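Long-range contacts in beta-glucuronidase (uncultured Clostridium sp., PDB 6U7J), which hydrolyses beta-D-glucuronides as a gut microbial glycoside hydrolase and is implicated in the reactivation of estrogens: residues Lys225-Tyr230 and Asn243-Met248; Glu196-Ile201 and Tyr216-Asn221. All coordinates share one frame; numbering follows the deposited sequence.

Contact 1: residues Lys225-Tyr230 and Asn243-Met248. Unlike the reference sequence in segment 225-230: Phe226 (reference Ser).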
loop_
_atom_site.group_PDB
_atom_site.type_symbol
_atom_site.label_atom_id
_atom_site.label_comp_id
_atom_site.label_asym_id
_atom_site.label_seq_id
_atom_site.Cartn_x
_atom_site.Cartn_y
_atom_site.Cartn_z
ATOM N N LYS B 225 -35.218 56.361 2.956
ATOM C CA LYS B 225 -34.223 57.057 2.166
ATOM C C LYS B 225 -34.184 56.463 0.762
ATOM O O LYS B 225 -34.717 55.380 0.495
ATOM C CB LYS B 225 -32.859 56.989 2.844
ATOM C CG LYS B 225 -32.913 57.302 4.338
ATOM C CD LYS B 225 -33.064 58.793 4.609
ATOM C CE LYS B 225 -32.833 59.113 6.091
ATOM N NZ LYS B 225 -31.390 59.013 6.494
ATOM N N PHE B 226 -33.561 57.200 -0.146
ATOM C CA PHE B 226 -33.610 56.865 -1.559
ATOM C C PHE B 226 -32.582 55.785 -1.869
ATOM O O PHE B 226 -31.508 55.740 -1.261
ATOM C CB PHE B 226 -33.366 58.118 -2.409
ATOM C CG PHE B 226 -34.367 59.235 -2.155
ATOM C CD1 PHE B 226 -35.228 59.658 -3.159
ATOM C CD2 PHE B 226 -34.443 59.858 -0.912
ATOM C CE1 PHE B 226 -36.148 60.678 -2.925
ATOM C CE2 PHE B 226 -35.357 60.868 -0.672
ATOM C CZ PHE B 226 -36.211 61.281 -1.680
ATOM N N ILE B 227 -32.927 54.901 -2.806
ATOM C CA ILE B 227 -32.068 53.792 -3.202
ATOM C C ILE B 227 -31.902 53.803 -4.717
ATOM O O ILE B 227 -32.819 54.174 -5.457
ATOM C CB ILE B 227 -32.634 52.434 -2.722
ATOM C CG1 ILE B 227 -31.517 51.385 -2.621
ATOM C CG2 ILE B 227 -33.760 51.958 -3.639
ATOM C CD1 ILE B 227 -31.910 50.158 -1.819
ATOM N N LYS B 228 -30.708 53.415 -5.171
ATOM C CA LYS B 228 -30.391 53.245 -6.583
ATOM C C LYS B 228 -29.972 51.796 -6.813
ATOM O O LYS B 228 -29.157 51.250 -6.056
ATOM C CB LYS B 228 -29.279 54.208 -7.034
ATOM C CG LYS B 228 -29.187 54.418 -8.557
ATOM C CD LYS B 228 -30.384 55.228 -9.115
ATOM C CE LYS B 228 -30.021 56.055 -10.362
ATOM N NZ LYS B 228 -30.174 55.329 -11.674
ATOM N N VAL B 229 -30.541 51.174 -7.843
ATOM C CA VAL B 229 -30.351 49.756 -8.119
ATOM C C VAL B 229 -29.985 49.600 -9.586
ATOM O O VAL B 229 -30.782 49.947 -10.465
ATOM C CB VAL B 229 -31.606 48.927 -7.797
ATOM C CG1 VAL B 229 -31.437 47.490 -8.273
ATOM C CG2 VAL B 229 -31.899 48.970 -6.326
ATOM N N TYR B 230 -28.792 49.077 -9.851
ATOM C CA TYR B 230 -28.363 48.759 -11.201
ATOM C C TYR B 230 -28.273 47.249 -11.369
ATOM O O TYR B 230 -27.941 46.512 -10.432
ATOM C CB TYR B 230 -26.994 49.365 -11.530
ATOM C CG TYR B 230 -26.840 50.859 -11.320
ATOM C CD1 TYR B 230 -26.165 51.354 -10.210
ATOM C CD2 TYR B 230 -27.329 51.773 -12.247
ATOM C CE1 TYR B 230 -26.001 52.710 -10.019
ATOM C CE2 TYR B 230 -27.166 53.134 -12.063
ATOM C CZ TYR B 230 -26.500 53.601 -10.948
ATOM O OH TYR B 230 -26.324 54.961 -10.751
ATOM N N ASN B 243 -35.018 52.977 -9.017
ATOM C CA ASN B 243 -34.984 53.622 -7.711
ATOM C C ASN B 243 -35.928 52.944 -6.734
ATOM O O ASN B 243 -36.185 53.483 -5.654
ATOM C CB ASN B 243 -35.337 55.104 -7.839
ATOM C CG ASN B 243 -34.642 55.760 -9.004
ATOM O OD1 ASN B 243 -33.429 55.960 -8.976
ATOM N ND2 ASN B 243 -35.401 56.083 -10.050
ATOM N N GLU B 244 -36.455 51.781 -7.101
ATOM C CA GLU B 244 -37.390 51.054 -6.265
ATOM C C GLU B 244 -36.653 50.047 -5.392
ATOM O O GLU B 244 -35.706 49.390 -5.839
ATOM C CB GLU B 244 -38.424 50.341 -7.138
ATOM C CG GLU B 244 -39.314 51.299 -7.929
ATOM C CD GLU B 244 -40.002 52.317 -7.029
ATOM O OE1 GLU B 244 -40.864 51.912 -6.212
ATOM O OE2 GLU B 244 -39.658 53.516 -7.124
ATOM N N MET B 245 -37.093 49.932 -4.139
ATOM C CA MET B 245 -36.546 48.928 -3.237
ATOM C C MET B 245 -37.085 47.534 -3.517
ATOM O O MET B 245 -36.428 46.542 -3.177
ATOM C CB MET B 245 -36.836 49.315 -1.794
ATOM C CG MET B 245 -35.866 50.357 -1.299
ATOM S SD MET B 245 -35.451 50.161 0.423
ATOM C CE MET B 245 -35.162 51.862 0.906
ATOM N N LYS B 246 -38.266 47.446 -4.116
ATOM C CA LYS B 246 -38.864 46.195 -4.548
ATOM C C LYS B 246 -39.381 46.446 -5.954
ATOM O O LYS B 246 -40.190 47.359 -6.161
ATOM C CB LYS B 246 -39.983 45.764 -3.594
ATOM C CG LYS B 246 -40.842 44.618 -4.095
ATOM C CD LYS B 246 -41.885 44.221 -3.057
ATOM C CE LYS B 246 -42.516 42.873 -3.398
ATOM N NZ LYS B 246 -42.900 42.093 -2.177
ATOM N N ASP B 247 -38.882 45.685 -6.922
ATOM C CA ASP B 247 -39.132 46.016 -8.315
ATOM C C ASP B 247 -38.962 44.783 -9.191
ATOM O O ASP B 247 -38.451 43.741 -8.765
ATOM C CB ASP B 247 -38.209 47.135 -8.800
ATOM C CG ASP B 247 -38.810 47.941 -9.952
ATOM O OD1 ASP B 247 -38.167 48.916 -10.397
ATOM O OD2 ASP B 247 -39.922 47.602 -10.413
ATOM N N MET B 248 -39.380 44.945 -10.442
ATOM C CA MET B 248 -39.440 43.885 -11.439
ATOM C C MET B 248 -38.961 44.527 -12.738
ATOM O O MET B 248 -39.699 45.302 -13.350
ATOM C CB MET B 248 -40.865 43.356 -11.548
ATOM C CG MET B 248 -41.046 42.071 -12.310
ATOM S SD MET B 248 -42.804 41.693 -12.540
ATOM C CE MET B 248 -43.046 42.085 -14.278
#
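Segments 225-230 and 243-248 come closest at Lys228 and Asn243, whose CA atoms lie 4.7 Å apart, yet no hydrogen bond joins the two backbones. In place of one, the CA-H of Asn243 approaches the carbonyl oxygen of Ile227, with Asn243 CA 3.2 Å from Ile227 O and an angle of 138° at the hydrogen. Beyond this point the chains part. Strand 227-232 stays in the four-stranded sheet, whereas residues 243-245 leave the edge of that sheet and cross to strand 246-251 of the three-stranded one, an inter-sheet connection in the immunoglobulin-like sandwich domain of family 2 glycosidases. The apolar centre of the contact is Ile227 against Met245: Ile227 CG2 sits 3.5 Å from Met245 CG, and Ile227 CD1 reaches to 4.2 Å from Met245 SD. Met245 has its CG opposite the carbonyl carbon (chi1 -80°), and the bent chain beyond brings its methyl to the carbonyl oxygen of Lys225, Met245 CE 3.6 Å from Lys225 O. Further along the strand, Val229 CG2 lies 3.9 Å from Glu244 O, an oxygen that also receives a hydrogen bond from Tyr216. On the more exposed side, Lys228 and Asn243 run alongside each other, with Lys228 CD only 3.1 Å from Asn243 OD1; the ammonium passes on to a salt bridge with Glu241.

Contact 2: residues Glu196-Ile201 and Tyr216-Asn221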
loop_
_atom_site.group_PDB
_atom_site.type_symbol
_atom_site.label_atom_id
_atom_site.label_comp_id
_atom_site.label_asym_id
_atom_site.label_seq_id
_atom_site.Cartn_x
_atom_site.Cartn_y
_atom_site.Cartn_z
ATOM N N GLU B 196 -26.600 53.074 8.486
ATOM C CA GLU B 196 -27.792 52.855 7.678
ATOM C C GLU B 196 -27.365 52.020 6.481
ATOM O O GLU B 196 -26.516 52.459 5.697
ATOM C CB GLU B 196 -28.433 54.175 7.236
ATOM C CG GLU B 196 -28.636 55.181 8.375
ATOM C CD GLU B 196 -29.585 56.329 7.993
ATOM O OE1 GLU B 196 -30.371 56.775 8.865
ATOM O OE2 GLU B 196 -29.537 56.786 6.823
ATOM N N TYR B 197 -27.947 50.829 6.339
ATOM C CA TYR B 197 -27.302 49.811 5.525
ATOM C C TYR B 197 -28.305 48.803 4.980
ATOM O O TYR B 197 -29.414 48.629 5.505
ATOM C CB TYR B 197 -26.243 49.068 6.341
ATOM C CG TYR B 197 -26.856 48.182 7.396
ATOM C CD1 TYR B 197 -27.220 48.702 8.637
ATOM C CD2 TYR B 197 -27.083 46.828 7.153
ATOM C CE1 TYR B 197 -27.779 47.901 9.605
ATOM C CE2 TYR B 197 -27.649 46.016 8.118
ATOM C CZ TYR B 197 -27.999 46.557 9.339
ATOM O OH TYR B 197 -28.559 45.759 10.307
ATOM N N ILE B 198 -27.854 48.084 3.956
ATOM C CA ILE B 198 -28.646 47.045 3.313
ATOM C C ILE B 198 -28.566 45.772 4.150
ATOM O O ILE B 198 -27.473 45.243 4.390
ATOM C CB ILE B 198 -28.157 46.805 1.879
ATOM C CG1 ILE B 198 -28.286 48.098 1.064
ATOM C CG2 ILE B 198 -28.921 45.663 1.233
ATOM C CD1 ILE B 198 -27.250 48.230 -0.040
ATOM N N GLU B 199 -29.730 45.278 4.592
ATOM C CA GLU B 199 -29.847 44.097 5.444
ATOM C C GLU B 199 -30.037 42.799 4.654
ATOM O O GLU B 199 -29.387 41.792 4.953
ATOM C CB GLU B 199 -31.020 44.254 6.417
ATOM C CG GLU B 199 -31.019 45.540 7.233
ATOM C CD GLU B 199 -32.212 45.632 8.187
ATOM O OE1 GLU B 199 -33.313 45.172 7.830
ATOM O OE2 GLU B 199 -32.047 46.152 9.308
ATOM N N ASP B 200 -30.938 42.791 3.672
ATOM C CA ASP B 200 -31.311 41.557 2.993
ATOM C C ASP B 200 -31.685 41.847 1.544
ATOM O O ASP B 200 -32.254 42.897 1.234
ATOM C CB ASP B 200 -32.476 40.870 3.710
ATOM C CG ASP B 200 -32.624 39.413 3.325
ATOM O OD1 ASP B 200 -31.879 38.952 2.433
ATOM O OD2 ASP B 200 -33.487 38.724 3.916
ATOM N N ILE B 201 -31.356 40.899 0.664
ATOM C CA ILE B 201 -31.663 40.955 -0.761
ATOM C C ILE B 201 -32.217 39.602 -1.179
ATOM O O ILE B 201 -31.605 38.567 -0.890
ATOM C CB ILE B 201 -30.421 41.269 -1.617
ATOM C CG1 ILE B 201 -29.682 42.510 -1.131
ATOM C CG2 ILE B 201 -30.795 41.379 -3.105
ATOM C CD1 ILE B 201 -28.284 42.600 -1.730
ATOM N N TYR B 216 -36.594 41.676 -7.771
ATOM C CA TYR B 216 -35.733 41.839 -6.610
ATOM C C TYR B 216 -36.486 42.537 -5.490
ATOM O O TYR B 216 -37.459 43.255 -5.720
ATOM C CB TYR B 216 -34.452 42.611 -6.951
ATOM C CG TYR B 216 -34.637 44.087 -7.210
ATOM C CD1 TYR B 216 -34.728 44.996 -6.160
ATOM C CD2 TYR B 216 -34.688 44.579 -8.508
ATOM C CE1 TYR B 216 -34.897 46.349 -6.399
ATOM C CE2 TYR B 216 -34.845 45.930 -8.756
ATOM C CZ TYR B 216 -34.949 46.808 -7.701
ATOM O OH TYR B 216 -35.110 48.147 -7.945
ATOM N N GLU B 217 -35.998 42.324 -4.269
ATOM C CA GLU B 217 -36.571 42.922 -3.069
ATOM C C GLU B 217 -35.444 43.160 -2.074
ATOM O O GLU B 217 -34.726 42.221 -1.708
ATOM C CB GLU B 217 -37.652 42.028 -2.467
ATOM C CG GLU B 217 -38.272 42.572 -1.191
ATOM C CD GLU B 217 -39.390 41.680 -0.675
ATOM O OE1 GLU B 217 -39.987 42.001 0.377
ATOM O OE2 GLU B 217 -39.672 40.652 -1.331
ATOM N N ILE B 218 -35.297 44.411 -1.645
ATOM C CA ILE B 218 -34.185 44.858 -0.824
ATOM C C ILE B 218 -34.732 45.338 0.517
ATOM O O ILE B 218 -35.827 45.906 0.589
ATOM C CB ILE B 218 -33.392 45.962 -1.543
ATOM C CG1 ILE B 218 -32.941 45.452 -2.913
ATOM C CG2 ILE B 218 -32.196 46.422 -0.713
ATOM C CD1 ILE B 218 -32.360 46.519 -3.813
ATOM N N LYS B 219 -33.979 45.080 1.580
ATOM C CA LYS B 219 -34.381 45.405 2.935
ATOM C C LYS B 219 -33.251 46.199 3.565
ATOM O O LYS B 219 -32.094 45.778 3.517
ATOM C CB LYS B 219 -34.680 44.131 3.729
ATOM C CG LYS B 219 -35.151 44.309 5.162
ATOM C CD LYS B 219 -35.543 42.918 5.739
ATOM C CE LYS B 219 -35.150 42.723 7.219
ATOM N NZ LYS B 219 -36.073 41.802 7.975
ATOM N N THR B 220 -33.578 47.374 4.093
ATOM C CA THR B 220 -32.648 48.210 4.836
ATOM C C THR B 220 -33.217 48.492 6.220
ATOM O O THR B 220 -34.376 48.186 6.518
ATOM C CB THR B 220 -32.378 49.538 4.116
ATOM O OG1 THR B 220 -33.453 50.447 4.383
ATOM C CG2 THR B 220 -32.238 49.341 2.621
ATOM N N ASN B 221 -32.383 49.087 7.074
ATOM C CA ASN B 221 -32.826 49.552 8.379
ATOM C C ASN B 221 -33.287 51.012 8.352
ATOM O O ASN B 221 -33.328 51.649 9.405
ATOM C CB ASN B 221 -31.719 49.358 9.424
ATOM C CG ASN B 221 -30.518 50.258 9.191
ATOM O OD1 ASN B 221 -30.193 50.597 8.057
ATOM N ND2 ASN B 221 -29.848 50.650 10.272
#
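Strands 198-201 and 216-220 run antiparallel and are gripped most tightly around Lys219. Its carbonyl oxygen takes two hydrogen bonds, from Glu199 N at 2.6 Å from Lys219 O and from Asp200 N at 3.2 Å, while Lys219 N donates to Asp200 O at 2.8 Å. On the buried face Ile198 and Ile218 meet through their gamma methyls, CG2 to CG2 at 3.9 Å, and Ile201 and Thr220 extend this surface, which packs against Ile269 and Phe271 of the facing sheet. The other face is held at Asp200, whose carboxylate turns to Lys404 and Gln401 of the barrel domain. Looser are the tips of Glu199 and Lys219 and the exposed Glu196 end. The Glu199 carboxylate reaches along the Lys219-Asn221 backbone, OE1 3.1 Å from Lys219 CE and OE2 beside Asn221 CB, but Lys219 NZ stays 4.4 Å from Glu199 OE1, too far for a salt bridge. Beyond the bulge, the weak backbone bond from Asn221 N to Tyr197 O (3.4 Å) is supplemented by a side chain: Asn221 OD1 accepts from Tyr197 N at 2.8 Å, the donor tilted 26° from the carbonyl plane. With its CG between backbone N and carbonyl carbon (chi1 68°), Asn221 brings its amide obliquely against CD1 and CE1 of the Tyr197 ring, the planes 47° apart, and ND2 bonds to Lys195 O. Glu199 and Asp200 together facing Lys219 form a classic beta bulge, here in a hairpin of the immunoglobulin-like sandwich.

In the fold
From the N terminus, contact 2 comes first: it joins the open ends of the hairpin of strands 198-208 and 211-220, closing a loop over residues 202-215. After the short connection 222-224, contact 1 closes a second loop, over residues 231-242, which includes strand 238-242. The two are in series and neither nest nor cross, but their centres are about 10 Å apart and they touch directly. Met245 of contact 1 pairs through its backbone with Ile218 of contact 2, where strand 246-251 joins the hairpin sheet, and Val229 packs on Ile218 between the sheets. A salt bridge between Glu196 of contact 2 and Lys225 of contact 1 links the loops that lead into strands 198-208 and 227-232, one in each sheet.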